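Local coordinates for papain-like protease (Human betacoronavirus 2c EMC/2012, PDB 4RNA), which is a cysteine protease of the papain-like clan that probably cleaves the viral polyprotein and, as in related coronavirus enzymes, may also remove ubiquitin from host proteins, at residues V212-V217 / L246-T251. Residues are numbered along the deposited sequence; the frame is centred on the assembly and turned at random.
Sequences VGVQTV and LLLSGT
The side chains of Leu-246 and Val-217 cross at a slant at the first turn of helix 217-221, CD2 of Leu-246 meeting CG2 of Val-217 at 4.0 Å. Two residues on, Leu-248 reaches into the bend of the loop. Its CB lies 3.3 Å from the carbonyl O of Val-214, and its side chain, with CG anti to the carbonyl carbon (chi1 -54°), carries CD1 to within 3.5 Å of Thr-216 C, against the face of the peptide joining Thr-216 to Val-217. Ser-249 supplies the main polar link: its carbonyl O accepts a hydrogen bond from Gly-213 N at 2.8 Å, almost straight, and also receives a CA-H...O contact from Val-212. This is a parallel bridge, with the side chains of Val-212 and Ser-249 on the same face of the sheet; there Ser-249 OG is hydrogen-bonded to Asp-311 OD1 and His-173 NE2. Beyond the bridge 212-217 turns away at Gly-213, whose phi of 124° would press a CB against the carbonyl O of Val-212. The amide end of Gln-215 packs on the bare backbone of Gly-250, where a CB would point at it and lie 3.3 Å from Gln-215 CD. The extended chain of Gln-215 carries NE2 on to Thr-251 O, a weak bond of 3.4 Å, while its stronger partners are Thr-310 O for NE2 and Asn-253 for OE1; Thr-251 O also takes a hydrogen bond from Arg-29 NH1 of the second subunit. A short parallel strand pair, 210-212 beside 245-250, thus joins the mixed sheet, continued by strand 304-315, to helix 217-221, with zinc-bearing fingers strands 224-227 and 233-242 between the segments in sequence and helix 168-176 against Val-212 and Leu-247.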
# COMPACT_ATOMS: atom_id res chain seq x y z
N VAL A 212 16.86 -7.39 4.14
CA VAL A 212 15.94 -8.00 5.04
C VAL A 212 16.27 -9.45 5.26
O VAL A 212 16.35 -10.20 4.32
CB VAL A 212 14.49 -7.80 4.57
CG1 VAL A 212 13.53 -8.56 5.48
CG2 VAL A 212 14.19 -6.27 4.57
N GLY A 213 16.34 -9.85 6.54
CA GLY A 213 16.61 -11.23 6.90
C GLY A 213 17.81 -11.43 7.81
O GLY A 213 17.96 -12.55 8.33
N VAL A 214 18.67 -10.40 7.98
CA VAL A 214 19.74 -10.46 9.04
C VAL A 214 19.70 -9.10 9.71
O VAL A 214 19.15 -8.11 9.14
CB VAL A 214 21.21 -10.83 8.60
CG1 VAL A 214 21.35 -12.28 8.05
CG2 VAL A 214 21.76 -9.80 7.62
N GLN A 215 20.25 -9.05 10.93
CA GLN A 215 20.30 -7.80 11.70
C GLN A 215 21.74 -7.42 12.12
O GLN A 215 21.90 -6.41 12.86
CB GLN A 215 19.34 -7.98 12.90
CG GLN A 215 17.84 -7.96 12.47
CD GLN A 215 16.93 -8.60 13.47
OE1 GLN A 215 17.26 -9.65 14.02
NE2 GLN A 215 15.77 -7.99 13.72
N THR A 216 22.77 -8.17 11.63
CA THR A 216 24.19 -7.81 11.95
C THR A 216 24.96 -7.95 10.69
O THR A 216 24.57 -8.76 9.87
CB THR A 216 24.90 -8.70 13.07
OG1 THR A 216 25.15 -10.03 12.65
CG2 THR A 216 24.03 -8.86 14.35
N VAL A 217 26.04 -7.19 10.59
CA VAL A 217 27.02 -7.30 9.48
C VAL A 217 27.77 -8.66 9.46
O VAL A 217 28.07 -9.17 8.36
CB VAL A 217 28.02 -6.16 9.50
CG1 VAL A 217 28.91 -6.28 8.25
CG2 VAL A 217 27.29 -4.78 9.44
N LEU A 246 23.92 1.37 5.92
CA LEU A 246 23.40 0.05 5.63
C LEU A 246 22.27 -0.18 6.62
O LEU A 246 22.51 -0.11 7.84
CB LEU A 246 24.46 -1.05 5.80
CG LEU A 246 23.96 -2.55 5.85
CD1 LEU A 246 23.29 -3.05 4.57
CD2 LEU A 246 25.13 -3.44 6.36
N LEU A 247 21.05 -0.41 6.10
CA LEU A 247 19.93 -0.74 7.00
C LEU A 247 19.57 -2.22 6.93
O LEU A 247 19.25 -2.79 5.84
CB LEU A 247 18.73 0.13 6.59
CG LEU A 247 17.33 -0.20 7.06
CD1 LEU A 247 17.36 0.11 8.56
CD2 LEU A 247 16.30 0.72 6.34
N LEU A 248 19.49 -2.88 8.10
CA LEU A 248 19.18 -4.32 8.15
C LEU A 248 17.92 -4.54 8.93
O LEU A 248 17.67 -3.76 9.85
CB LEU A 248 20.37 -5.12 8.77
CG LEU A 248 21.77 -4.99 8.19
CD1 LEU A 248 22.83 -5.78 8.96
CD2 LEU A 248 21.70 -5.47 6.75
N SER A 249 17.07 -5.46 8.49
CA SER A 249 15.80 -5.69 9.18
C SER A 249 15.48 -7.13 9.36
O SER A 249 15.68 -7.91 8.52
CB SER A 249 14.57 -4.99 8.50
OG SER A 249 14.91 -3.68 8.14
N GLY A 250 14.82 -7.51 10.47
CA GLY A 250 14.22 -8.81 10.51
C GLY A 250 13.05 -8.70 11.50
O GLY A 250 12.75 -7.62 11.96
N THR A 251 12.40 -9.81 11.76
CA THR A 251 11.20 -9.85 12.60
C THR A 251 11.74 -9.65 13.97
O THR A 251 12.95 -9.81 14.23
CB THR A 251 10.49 -11.24 12.49
OG1 THR A 251 11.44 -12.25 12.78
CG2 THR A 251 10.01 -11.51 11.10